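Local coordinates for Lin1840 protein (Listeria innocua serovar 6a, PDB 4ZOC) that probably hydrolyses terminal, non-reducing beta-D-glucosyl residues to release beta-D-glucose, as a family 3 glycoside hydrolase involved in beta-1,2-glucan metabolism, at residues A391-V396 against V459-L464; S382-L387 against G497-I502; T503-R508 against W526-E531; V376-K381 against F598-S603. The protein carries 2 engineered substitutions. All coordinates share one frame; numbering follows the deposited sequence. Where two conformers were deposited one is given.

Contact 1: A391-V396 against V459-L464; sequences AKIALV and VVVLAL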
loop_
_atom_site.group_PDB
_atom_site.type_symbol
_atom_site.label_atom_id
_atom_site.label_comp_id
_atom_site.label_asym_id
_atom_site.label_seq_id
_atom_site.Cartn_x
_atom_site.Cartn_y
_atom_site.Cartn_z
ATOM N N ALA A 391 -2.481 45.106 14.729
ATOM C CA ALA A 391 -2.659 43.950 15.602
ATOM C C ALA A 391 -1.414 43.666 16.396
ATOM O O ALA A 391 -0.280 43.581 15.839
ATOM C CB ALA A 391 -3.059 42.717 14.805
ATOM N N LYS A 392 -1.606 43.507 17.711
ATOM C CA LYS A 392 -0.505 43.180 18.633
ATOM C C LYS A 392 -0.338 41.640 18.649
ATOM O O LYS A 392 -1.211 40.909 19.093
ATOM C CB LYS A 392 -0.778 43.724 20.041
ATOM C CG LYS A 392 -0.943 45.245 20.137
ATOM C CD LYS A 392 -1.298 45.720 21.555
ATOM C CE LYS A 392 -0.283 45.341 22.621
ATOM N NZ LYS A 392 -0.624 45.778 24.027
ATOM N N ILE A 393 0.787 41.183 18.117
ATOM C CA ILE A 393 1.026 39.780 17.784
ATOM C C ILE A 393 2.024 39.197 18.765
ATOM O O ILE A 393 3.149 39.690 18.944
ATOM C CB ILE A 393 1.617 39.635 16.366
ATOM C CG1 ILE A 393 0.560 40.027 15.348
ATOM C CG2 ILE A 393 2.097 38.184 16.186
ATOM C CD1 ILE A 393 1.087 40.158 13.902
ATOM N N ALA A 394 1.646 38.115 19.401
ATOM C CA ALA A 394 2.631 37.212 20.019
ATOM C C ALA A 394 2.944 36.105 19.013
ATOM O O ALA A 394 2.083 35.300 18.608
ATOM C CB ALA A 394 2.106 36.604 21.314
ATOM N N LEU A 395 4.199 36.099 18.622
ATOM C CA LEU A 395 4.747 35.155 17.622
ATOM C C LEU A 395 5.488 34.088 18.421
ATOM O O LEU A 395 6.512 34.349 19.048
ATOM C CB LEU A 395 5.702 35.881 16.652
ATOM C CG LEU A 395 6.453 34.927 15.719
ATOM C CD1 LEU A 395 5.570 34.120 14.796
ATOM C CD2 LEU A 395 7.432 35.705 14.900
ATOM N N VAL A 396 4.966 32.893 18.444
ATOM C CA VAL A 396 5.571 31.873 19.267
ATOM C C VAL A 396 5.784 30.558 18.527
ATOM O O VAL A 396 5.032 30.244 17.598
ATOM C CB VAL A 396 4.797 31.629 20.584
ATOM C CG1 VAL A 396 4.462 32.951 21.329
ATOM C CG2 VAL A 396 3.519 30.999 20.308
ATOM N N VAL A 459 -3.355 38.732 19.668
ATOM C CA VAL A 459 -3.534 37.513 18.837
ATOM C C VAL A 459 -2.201 36.776 18.838
ATOM O O VAL A 459 -1.090 37.370 19.065
ATOM C CB VAL A 459 -3.921 37.835 17.381
ATOM C CG1 VAL A 459 -5.214 38.636 17.331
ATOM C CG2 VAL A 459 -2.831 38.622 16.729
ATOM N N VAL A 460 -2.270 35.470 18.586
ATOM C CA VAL A 460 -1.111 34.643 18.638
ATOM C C VAL A 460 -0.914 34.103 17.261
ATOM O O VAL A 460 -1.848 33.625 16.637
ATOM C CB VAL A 460 -1.286 33.474 19.582
ATOM C CG1 VAL A 460 -0.040 32.609 19.692
ATOM C CG2 VAL A 460 -1.769 33.948 20.967
ATOM N N VAL A 461 0.286 34.281 16.758
ATOM C CA VAL A 461 0.722 33.607 15.552
ATOM C C VAL A 461 1.635 32.467 16.083
ATOM O O VAL A 461 2.796 32.724 16.556
ATOM C CB VAL A 461 1.508 34.549 14.581
ATOM C CG1 VAL A 461 2.093 33.718 13.412
ATOM C CG2 VAL A 461 0.717 35.655 13.985
ATOM N N LEU A 462 1.166 31.208 15.940
ATOM C CA LEU A 462 1.800 30.037 16.498
ATOM C C LEU A 462 2.484 29.410 15.293
ATOM O O LEU A 462 1.835 28.866 14.401
ATOM C CB LEU A 462 0.765 29.100 17.070
ATOM C CG LEU A 462 1.300 27.770 17.594
ATOM C CD1 LEU A 462 2.474 27.886 18.585
ATOM C CD2 LEU A 462 0.195 26.979 18.313
ATOM N N ALA A 463 3.787 29.526 15.244
ATOM C CA ALA A 463 4.553 29.078 14.077
ATOM C C ALA A 463 5.159 27.724 14.357
ATOM O O ALA A 463 6.160 27.580 15.157
ATOM C CB ALA A 463 5.630 30.140 13.709
ATOM N N LEU A 464 4.569 26.717 13.727
ATOM C CA LEU A 464 4.955 25.318 13.894
ATOM C C LEU A 464 5.562 24.721 12.655
ATOM O O LEU A 464 5.312 25.152 11.523
ATOM C CB LEU A 464 3.722 24.461 14.202
ATOM C CG LEU A 464 2.883 24.934 15.415
ATOM C CD1 LEU A 464 1.653 24.022 15.565
ATOM C CD2 LEU A 464 3.744 24.935 16.640
#

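Contact 2: S382-L387 against G497-I502; sequences SRLLPL and GKPVVI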
loop_
_atom_site.group_PDB
_atom_site.type_symbol
_atom_site.label_atom_id
_atom_site.label_comp_id
_atom_site.label_asym_id
_atom_site.label_seq_id
_atom_site.Cartn_x
_atom_site.Cartn_y
_atom_site.Cartn_z
ATOM N N SER A 382 -14.330 32.775 12.051
ATOM C CA SER A 382 -14.657 34.115 12.575
ATOM C C SER A 382 -13.888 35.283 11.956
ATOM O O SER A 382 -13.824 36.352 12.535
ATOM C CB SER A 382 -14.456 34.137 14.106
ATOM O OG SER A 382 -15.374 33.248 14.697
ATOM N N ARG A 383 -13.363 35.096 10.751
ATOM C CA ARG A 383 -12.667 36.148 10.029
ATOM C C ARG A 383 -11.536 36.716 10.852
ATOM O O ARG A 383 -11.278 37.931 10.815
ATOM C CB ARG A 383 -13.665 37.232 9.547
ATOM C CG ARG A 383 -14.594 36.750 8.427
ATOM C CD ARG A 383 -15.352 37.888 7.761
ATOM N NE ARG A 383 -15.842 37.476 6.434
ATOM C CZ ARG A 383 -16.872 36.655 6.226
ATOM N NH1 ARG A 383 -17.562 36.140 7.244
ATOM N NH2 ARG A 383 -17.217 36.349 4.993
ATOM N N LEU A 384 -10.871 35.842 11.622
ATOM C CA LEU A 384 -9.613 36.234 12.295
ATOM C C LEU A 384 -8.582 36.870 11.302
ATOM O O LEU A 384 -8.058 37.981 11.495
ATOM C CB LEU A 384 -8.934 35.048 13.008
ATOM C CG LEU A 384 -7.589 35.378 13.721
ATOM C CD1 LEU A 384 -7.723 36.517 14.697
ATOM C CD2 LEU A 384 -7.022 34.208 14.494
ATOM N N LEU A 385 -8.314 36.165 10.233
ATOM C CA LEU A 385 -7.548 36.713 9.115
ATOM C C LEU A 385 -8.383 37.421 8.084
ATOM O O LEU A 385 -9.498 36.964 7.762
ATOM C CB LEU A 385 -6.777 35.566 8.372
ATOM C CG LEU A 385 -5.891 34.761 9.325
ATOM C CD1 LEU A 385 -5.196 33.688 8.493
ATOM C CD2 LEU A 385 -4.904 35.651 10.016
ATOM N N PRO A 386 -7.828 38.472 7.475
ATOM C CA PRO A 386 -6.529 39.050 7.701
ATOM C C PRO A 386 -6.471 39.899 8.976
ATOM O O PRO A 386 -7.492 40.490 9.431
ATOM C CB PRO A 386 -6.313 39.926 6.495
ATOM C CG PRO A 386 -7.655 40.278 6.035
ATOM C CD PRO A 386 -8.509 39.090 6.339
ATOM N N LEU A 387 -5.261 39.968 9.516
ATOM C CA LEU A 387 -4.954 40.761 10.713
ATOM C C LEU A 387 -4.777 42.223 10.294
ATOM O O LEU A 387 -4.268 42.471 9.230
ATOM C CB LEU A 387 -3.700 40.209 11.369
ATOM C CG LEU A 387 -3.609 38.766 11.801
ATOM C CD1 LEU A 387 -2.260 38.556 12.493
ATOM C CD2 LEU A 387 -4.713 38.402 12.733
ATOM N N GLY A 497 -6.714 31.807 25.950
ATOM C CA GLY A 497 -7.879 32.680 25.711
ATOM C C GLY A 497 -7.825 33.693 24.601
ATOM O O GLY A 497 -8.848 34.413 24.407
ATOM N N LYS A 498 -6.717 33.768 23.823
ATOM C CA LYS A 498 -6.614 34.728 22.725
ATOM C C LYS A 498 -6.727 34.021 21.399
ATOM O O LYS A 498 -6.454 32.860 21.350
ATOM C CB LYS A 498 -5.239 35.425 22.767
ATOM C CG LYS A 498 -5.057 36.082 24.160
ATOM C CD LYS A 498 -4.936 37.565 24.239
ATOM C CE LYS A 498 -4.869 37.984 25.706
ATOM N NZ LYS A 498 -3.916 39.091 25.861
ATOM N N PRO A 499 -7.106 34.727 20.337
ATOM C CA PRO A 499 -7.241 34.010 19.025
ATOM C C PRO A 499 -5.890 33.600 18.498
ATOM O O PRO A 499 -4.881 34.318 18.695
ATOM C CB PRO A 499 -7.868 35.032 18.088
ATOM C CG PRO A 499 -8.373 36.173 18.991
ATOM C CD PRO A 499 -7.687 36.095 20.318
ATOM N N VAL A 500 -5.862 32.423 17.896
ATOM C CA VAL A 500 -4.606 31.818 17.429
ATOM C C VAL A 500 -4.676 31.555 15.924
ATOM O O VAL A 500 -5.639 30.927 15.443
ATOM C CB VAL A 500 -4.398 30.513 18.134
ATOM C CG1 VAL A 500 -3.137 29.798 17.622
ATOM C CG2 VAL A 500 -4.402 30.650 19.633
ATOM N N VAL A 501 -3.683 32.042 15.168
ATOM C CA VAL A 501 -3.433 31.576 13.809
ATOM C C VAL A 501 -2.187 30.678 13.861
ATOM O O VAL A 501 -1.123 31.054 14.387
ATOM C CB VAL A 501 -3.340 32.678 12.747
ATOM C CG1 VAL A 501 -2.431 33.793 13.116
ATOM C CG2 VAL A 501 -2.922 32.097 11.404
ATOM N N ILE A 502 -2.304 29.469 13.333
ATOM C CA ILE A 502 -1.158 28.572 13.205
ATOM C C ILE A 502 -0.589 28.741 11.785
ATOM O O ILE A 502 -1.332 28.628 10.752
ATOM C CB ILE A 502 -1.514 27.090 13.484
ATOM C CG1 ILE A 502 -1.698 26.863 14.980
ATOM C CG2 ILE A 502 -0.355 26.138 13.063
ATOM C CD1 ILE A 502 -2.299 25.512 15.431
#

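Contact 3: T503-R508 against W526-E531; sequences TLFNGR and WFPGTE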
loop_
_atom_site.group_PDB
_atom_site.type_symbol
_atom_site.label_atom_id
_atom_site.label_comp_id
_atom_site.label_asym_id
_atom_site.label_seq_id
_atom_site.Cartn_x
_atom_site.Cartn_y
_atom_site.Cartn_z
ATOM N N THR A 503 0.701 29.035 11.700
ATOM C CA THR A 503 1.349 29.142 10.398
ATOM C C THR A 503 2.239 27.925 10.373
ATOM O O THR A 503 3.132 27.825 11.130
ATOM C CB THR A 503 2.205 30.450 10.265
ATOM O OG1 THR A 503 3.015 30.563 11.404
ATOM C CG2 THR A 503 1.369 31.683 10.256
ATOM N N LEU A 504 1.920 26.959 9.502
ATOM C CA LEU A 504 2.578 25.695 9.427
ATOM C C LEU A 504 3.579 25.614 8.290
ATOM O O LEU A 504 3.281 25.934 7.154
ATOM C CB LEU A 504 1.527 24.562 9.316
ATOM C CG LEU A 504 2.040 23.107 9.319
ATOM C CD1 LEU A 504 2.581 22.707 10.664
ATOM C CD2 LEU A 504 0.853 22.189 8.965
ATOM N N PHE A 505 4.782 25.188 8.640
ATOM C CA PHE A 505 5.894 24.980 7.647
ATOM C C PHE A 505 6.322 23.525 7.633
ATOM O O PHE A 505 6.566 22.883 8.677
ATOM C CB PHE A 505 7.048 25.866 8.018
ATOM C CG PHE A 505 6.712 27.326 7.992
ATOM C CD1 PHE A 505 6.097 27.935 9.059
ATOM C CD2 PHE A 505 7.058 28.078 6.914
ATOM C CE1 PHE A 505 5.774 29.277 9.018
ATOM C CE2 PHE A 505 6.781 29.410 6.888
ATOM C CZ PHE A 505 6.129 30.023 7.925
ATOM N N ASN A 506 6.389 22.953 6.440
ATOM C CA ASN A 506 6.481 21.532 6.333
ATOM C C ASN A 506 6.658 21.087 4.887
ATOM O O ASN A 506 6.360 21.833 4.003
ATOM C CB ASN A 506 5.261 20.827 6.933
ATOM C CG ASN A 506 3.960 21.301 6.392
ATOM O OD1 ASN A 506 3.676 22.495 6.453
ATOM N ND2 ASN A 506 3.111 20.389 5.876
ATOM N N GLY A 507 7.149 19.834 4.695
ATOM C CA GLY A 507 7.420 19.289 3.374
ATOM C C GLY A 507 6.518 18.176 2.965
ATOM O O GLY A 507 6.737 17.585 1.922
ATOM N N ARG A 508 5.535 17.820 3.795
ATOM C CA ARG A 508 4.587 16.680 3.546
ATOM C C ARG A 508 3.269 16.996 4.187
ATOM O O ARG A 508 3.242 17.732 5.158
ATOM C CB ARG A 508 5.081 15.329 4.157
ATOM C CG ARG A 508 5.480 15.473 5.643
ATOM C CD ARG A 508 5.489 14.204 6.452
ATOM N NE ARG A 508 6.418 13.269 5.855
ATOM C CZ ARG A 508 7.740 13.329 6.015
ATOM N NH1 ARG A 508 8.280 14.273 6.746
ATOM N NH2 ARG A 508 8.516 12.427 5.467
ATOM N N TRP A 526 3.873 25.527 3.658
ATOM C CA TRP A 526 4.863 24.543 3.179
ATOM C C TRP A 526 6.286 25.090 3.517
ATOM O O TRP A 526 6.535 25.572 4.628
ATOM C CB TRP A 526 4.681 24.282 1.708
ATOM C CG TRP A 526 3.313 23.732 1.356
ATOM C CD1 TRP A 526 2.318 24.356 0.662
ATOM C CD2 TRP A 526 2.870 22.386 1.569
ATOM N NE1 TRP A 526 1.249 23.468 0.466
ATOM C CE2 TRP A 526 1.585 22.252 0.980
ATOM C CE3 TRP A 526 3.452 21.257 2.163
ATOM C CZ2 TRP A 526 0.837 21.022 1.050
ATOM C CZ3 TRP A 526 2.725 20.041 2.173
ATOM C CH2 TRP A 526 1.438 19.953 1.617
ATOM N N PHE A 527 7.232 25.011 2.607
ATOM C CA PHE A 527 8.455 25.825 2.757
ATOM C C PHE A 527 8.497 26.793 1.582
ATOM O O PHE A 527 8.629 26.403 0.447
ATOM C CB PHE A 527 9.679 24.933 2.811
ATOM C CG PHE A 527 9.762 24.082 4.036
ATOM C CD1 PHE A 527 9.724 24.634 5.319
ATOM C CD2 PHE A 527 9.859 22.678 3.919
ATOM C CE1 PHE A 527 9.937 23.847 6.438
ATOM C CE2 PHE A 527 10.032 21.921 5.012
ATOM C CZ PHE A 527 10.071 22.484 6.280
ATOM N N PRO A 528 8.326 28.108 1.855
ATOM C CA PRO A 528 8.161 29.031 0.724
ATOM C C PRO A 528 9.450 29.442 0.034
ATOM O O PRO A 528 9.386 29.993 -1.098
ATOM C CB PRO A 528 7.524 30.275 1.339
ATOM C CG PRO A 528 6.949 29.813 2.630
ATOM C CD PRO A 528 7.844 28.671 3.115
ATOM N N GLY A 529 10.593 29.210 0.697
ATOM C CA GLY A 529 11.917 29.617 0.154
ATOM C C GLY A 529 12.390 30.925 0.742
ATOM O O GLY A 529 12.072 31.308 1.868
ATOM N N THR A 530 13.198 31.611 -0.062
ATOM C CA THR A 530 13.925 32.775 0.341
ATOM C C THR A 530 13.074 33.877 0.902
ATOM O O THR A 530 13.474 34.513 1.887
ATOM C CB THR A 530 14.793 33.276 -0.866
ATOM O OG1 THR A 530 15.763 32.238 -1.231
ATOM C CG2 THR A 530 15.502 34.573 -0.517
ATOM N N GLU A 531 11.855 34.042 0.381
ATOM C CA GLU A 531 11.028 35.137 0.850
ATOM C C GLU A 531 10.014 34.678 1.911
ATOM O O GLU A 531 8.980 35.427 2.159
ATOM C CB GLU A 531 10.333 35.824 -0.332
ATOM C CG GLU A 531 11.316 36.570 -1.228
ATOM C CD GLU A 531 11.847 37.835 -0.608
ATOM O OE1 GLU A 531 11.065 38.744 -0.365
ATOM O OE2 GLU A 531 13.063 37.922 -0.456
#

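Contact 4: V376-K381 against F598-S603; sequences VLLENK and FGYGKS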
loop_
_atom_site.group_PDB
_atom_site.type_symbol
_atom_site.label_atom_id
_atom_site.label_comp_id
_atom_site.label_asym_id
_atom_site.label_seq_id
_atom_site.Cartn_x
_atom_site.Cartn_y
_atom_site.Cartn_z
ATOM N N VAL A 376 -1.720 27.642 1.405
ATOM C CA VAL A 376 -3.113 27.154 1.412
ATOM C C VAL A 376 -3.733 27.485 2.739
ATOM O O VAL A 376 -3.267 27.105 3.798
ATOM C CB VAL A 376 -3.266 25.648 1.167
ATOM C CG1 VAL A 376 -4.748 25.279 1.115
ATOM C CG2 VAL A 376 -2.528 25.229 -0.083
ATOM N N LEU A 377 -4.742 28.324 2.659
ATOM C CA LEU A 377 -5.502 28.669 3.849
ATOM C C LEU A 377 -6.444 27.568 4.147
ATOM O O LEU A 377 -7.350 27.288 3.358
ATOM C CB LEU A 377 -6.256 30.007 3.650
ATOM C CG LEU A 377 -6.996 30.516 4.931
ATOM C CD1 LEU A 377 -6.092 30.854 6.124
ATOM C CD2 LEU A 377 -7.881 31.723 4.580
ATOM N N LEU A 378 -6.264 26.925 5.280
ATOM C CA LEU A 378 -7.046 25.679 5.589
ATOM C C LEU A 378 -8.209 25.914 6.553
ATOM O O LEU A 378 -9.281 25.227 6.481
ATOM C CB LEU A 378 -6.099 24.642 6.175
ATOM C CG LEU A 378 -5.037 24.069 5.231
ATOM C CD1 LEU A 378 -4.161 23.135 5.995
ATOM C CD2 LEU A 378 -5.742 23.420 4.059
ATOM N N GLU A 379 -8.033 26.869 7.451
ATOM C CA GLU A 379 -9.097 27.316 8.431
ATOM C C GLU A 379 -9.012 28.823 8.624
ATOM O O GLU A 379 -7.911 29.396 8.623
ATOM C CB GLU A 379 -8.997 26.666 9.842
ATOM C CG GLU A 379 -9.072 25.136 9.866
ATOM C CD GLU A 379 -10.423 24.553 9.486
ATOM O OE1 GLU A 379 -11.452 25.308 9.479
ATOM O OE2 GLU A 379 -10.406 23.320 9.222
ATOM N N ASN A 380 -10.162 29.446 8.823
ATOM C CA ASN A 380 -10.216 30.879 9.212
ATOM C C ASN A 380 -11.581 31.096 9.771
ATOM O O ASN A 380 -12.515 31.519 9.075
ATOM C CB ASN A 380 -9.991 31.758 8.016
ATOM C CG ASN A 380 -9.826 33.232 8.378
ATOM O OD1 ASN A 380 -9.521 33.575 9.505
ATOM N ND2 ASN A 380 -10.039 34.083 7.410
ATOM N N LYS A 381 -11.670 30.729 11.021
ATOM C CA LYS A 381 -12.921 30.808 11.829
ATOM C C LYS A 381 -13.144 32.260 12.269
ATOM O O LYS A 381 -12.239 32.931 12.752
ATOM C CB LYS A 381 -12.798 29.839 12.983
ATOM C CG LYS A 381 -12.609 28.386 12.474
ATOM C CD LYS A 381 -12.582 27.354 13.609
ATOM C CE LYS A 381 -11.366 26.423 13.529
ATOM N NZ LYS A 381 -11.194 25.716 14.838
ATOM N N PHE A 598 -8.218 17.021 -1.993
ATOM C CA PHE A 598 -7.621 17.551 -3.150
ATOM C C PHE A 598 -8.497 18.783 -3.599
ATOM O O PHE A 598 -9.722 18.693 -3.713
ATOM C CB PHE A 598 -7.613 16.545 -4.254
ATOM C CG PHE A 598 -6.910 17.040 -5.520
ATOM C CD1 PHE A 598 -5.525 16.927 -5.660
ATOM C CD2 PHE A 598 -7.631 17.640 -6.536
ATOM C CE1 PHE A 598 -4.889 17.376 -6.804
ATOM C CE2 PHE A 598 -7.005 18.109 -7.713
ATOM C CZ PHE A 598 -5.637 17.965 -7.837
ATOM N N GLY A 599 -7.818 19.849 -3.943
ATOM C CA GLY A 599 -8.409 21.034 -4.553
ATOM C C GLY A 599 -9.038 21.980 -3.522
ATOM O O GLY A 599 -9.554 22.978 -3.910
ATOM N N TYR A 600 -8.923 21.688 -2.209
ATOM C CA TYR A 600 -9.413 22.547 -1.158
ATOM C C TYR A 600 -8.450 23.670 -0.711
ATOM O O TYR A 600 -7.251 23.438 -0.461
ATOM C CB TYR A 600 -9.717 21.728 0.077
ATOM C CG TYR A 600 -10.079 22.530 1.307
ATOM C CD1 TYR A 600 -11.311 23.120 1.416
ATOM C CD2 TYR A 600 -9.217 22.621 2.367
ATOM C CE1 TYR A 600 -11.655 23.860 2.528
ATOM C CE2 TYR A 600 -9.539 23.324 3.493
ATOM C CZ TYR A 600 -10.777 23.926 3.573
ATOM O OH TYR A 600 -11.067 24.601 4.739
ATOM N N GLY A 601 -9.021 24.877 -0.510
ATOM C CA GLY A 601 -8.280 26.022 0.050
ATOM C C GLY A 601 -9.286 27.154 0.233
ATOM O O GLY A 601 -10.271 27.283 -0.516
ATOM N N LYS A 602 -9.082 27.949 1.244
ATOM C CA LYS A 602 -9.988 29.081 1.516
ATOM C C LYS A 602 -9.440 30.373 0.900
ATOM O O LYS A 602 -8.360 30.417 0.244
ATOM C CB LYS A 602 -10.222 29.184 3.006
ATOM C CG LYS A 602 -10.914 27.952 3.577
ATOM C CD LYS A 602 -11.031 28.090 5.085
ATOM C CE LYS A 602 -11.999 29.171 5.522
ATOM N NZ LYS A 602 -13.315 29.231 4.860
ATOM N N SER A 603 -10.186 31.438 1.088
ATOM C CA SER A 603 -9.811 32.758 0.526
ATOM C C SER A 603 -10.435 33.793 1.495
ATOM O O SER A 603 -11.402 33.472 2.193
ATOM C CB SER A 603 -10.449 32.931 -0.878
ATOM O OG SER A 603 -10.304 34.261 -1.455
HETATM O O HOH W 1 -5.881 29.134 0.186
HETATM O O HOH W 2 -11.317 32.950 4.930
#

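Contact 1: A391-V396 against V459-L464
V461 lies between I393 and L395 where two parallel strands, 393-397 and 459-465, run side by side in the six-stranded sheet of the family 3 C-terminal domain. Both chains point the same way within 20°. Five backbone hydrogen bonds join them in the staggered parallel pattern: A394 and V396 supply four of them through their N-H and C=O groups, and K392 O accepts the fifth from V459 N. One rung is A394 N to V459 O at 2.9 Å. The side chains alternate, with I393, L395, V459 and V461 on one face and A394, V396, V460 and L462 on the other.

V461 can be followed outward. Its CB already meets I393 CG2 at 4.0 Å, and the fork then splits the work. CG1, anti to the backbone N (chi1 173°), reaches L395 CD1 at 3.8 Å, while CG2 goes to I393 CG2 at 3.6 Å. Beyond this pair, V461 also packs on V501 and T503 of the next strand. A branch at CB suits this place, because two methyls starting next to the backbone can meet I393 and L395 at once.

On the opposite face V396 CG2 is shared between V460 CG1 and L462 CD1. Helix 484-494 lies against V460 and L462 here, so the apolar residues continue from sheet to helix. The small A394 pairs with V460, and its CB comes no nearer to the other strand than V459 O, at 4.0 Å.

Contact 2: S382-L387 against G497-I502
L384 and P499 meet at the N-terminal end of strand 500-505, an interior strand of the family 3 C-terminal domain's sheet, where the loop after strand 376-380 passes it. Hydrocarbon contacts do most of the work. L384 points at the strand, and its extended first torsion (chi1 179°) carries the isopropyl fork onto the proline: CD1 lies 3.7 Å from P499 CB, and CD2 lies 3.8 Å from that same atom. Both methyls of the fork thus bracket P499 CB, and the two side chains cross at about a right angle. One residue on, L385 CD1 touches V501 CG2 at 4.0 Å, again nearly at right angles. Both leucines are long enough to bridge a gap in which the closest alpha carbons, those of L384 and P499, remain 7.5 Å apart. L385 also rests on A521 and on L540 of helix 532-541, and V501 touches the same two, so L385 and V501 share them as apolar neighbours.

A second kind of contact sets methyl against backbone. L384 CD2 comes 3.7 Å from V500 O, a van der Waals approach and not a bond.

Polar ties run to other parts of the chain. V500 N is held by D520 OD2, K498 NZ by carbonyls at the end of helix 444-456, and the L387 backbone bonds to that of L540. A cis peptide before P386 turns the loop just past L384 and L385.

With no hydrogen bond between the two segments, the fit rests on shape and on the burial of hydrocarbon, and the polar groups named find their partners outside the contact.

Contact 3: T503-R508 against W526-E531
F527 lays one face of its ring over the backbone of N506, with N506 N 3.6 Å above the ring plane and N506 C 3.5 Å from CE2. Its CG is anti to the carbonyl carbon (chi1 -68°), which swings the ring back across the opposing chain. A broad flat residue suits this place, since a peptide group offers an equally flat surface to lie on.

N506 takes the less common first torsion, with CG between the backbone N and the carbonyl carbon (chi1 54°). This turns the amide back toward the backbone two residues on, and ND2 gives a hydrogen bond of 2.8 Å to R508 O, arriving from above that carbonyl's plane. E524 OE2 takes ND2 as well, which should fix the amide's rotation. The amide lies above the plane of the W526 ring, near its rim and 23° from parallel, with ND2 3.7 Å from CZ3.

Here the neighbouring parallel strands 500-505 and 521-524 of the alpha/beta sandwich C-terminal domain have just run out, at their C-terminal ends. A weak hydrogen bond from N506 N to W526 O, 3.2 Å long, links the two chains just beyond the strands. From this end W526 extends its indole to L104, A105 and C108 of helix 103-108, in the TIM-barrel part of the enzyme.

The indole edge also meets N506 O, 3.5 Å from CE3. F505 presents its ring edge to the proline, CD2 lying 3.9 Å from P528 CD.

Contact 4: V376-K381 against F598-S603
K602 N gives a 2.8 Å hydrogen bond to L377 O, in the carbonyl plane, where the loop 600-603 passes strand 376-380 with the two directions 62° apart. The strand is the outermost of the six in the domain's mixed sheet and runs antiparallel to strand 521-524. A classic beta bulge interrupts that pairing, with L378 and E379 both facing L522.

Y600 adds a side-chain hydrogen bond. Its hydroxyl donates to L378 O at 2.6 Å; that oxygen lies in the ring's plane at the edge, while the hydroxyl approaches tilted 32° from the carbonyl plane of L378. The same leucine's CD2 touches Y600 CE2 at 3.8 Å, so tyrosine suits the spot by offering both a donor and a hydrocarbon edge. The ring of Y596 lies nearly parallel to that of Y600.

K602 serves here mainly through its carbon chain. CB packs on L377 CD2 at 3.8 Å, and CD passes L378 O. The chain bends at chi3 (69°) and again at chi4, curling CE back beside the N380 backbone, 3.8 Å from N380 N. At the N-terminal end of the strand G601 has no side chain, which lets V376 CG1 settle 3.8 Å from G601 CA.

Two waters complete the seam. One accepts from L377 N and donates to K602 O, supplementing the direct bond with a relayed one. N380 OD1 is taken by L385 N, while N380 ND2 gives a 3.0 Å bond to the second water, which in turn donates to S603 O.

In the fold
All four contacts belong to the C-terminal domain and reach its six-stranded mixed sheet. Along the chain contact 4 opens first and closes last, enclosing the others: contact 1 is nested within contact 2, and contact 3 follows both. Strand 500-505 is used by contacts 2 and 3, whose centres are about 20 Å apart, and pairs with strand 459-465 of contact 1, whose centre is about 9 Å from that of contact 2. Contact 4 holds the sheet's border strand, about 19 Å from contact 1 between centres. The sheet is thus assembled from strands that are not consecutive in the chain, and at contact 3 its strand ends turn toward the TIM-barrel domain.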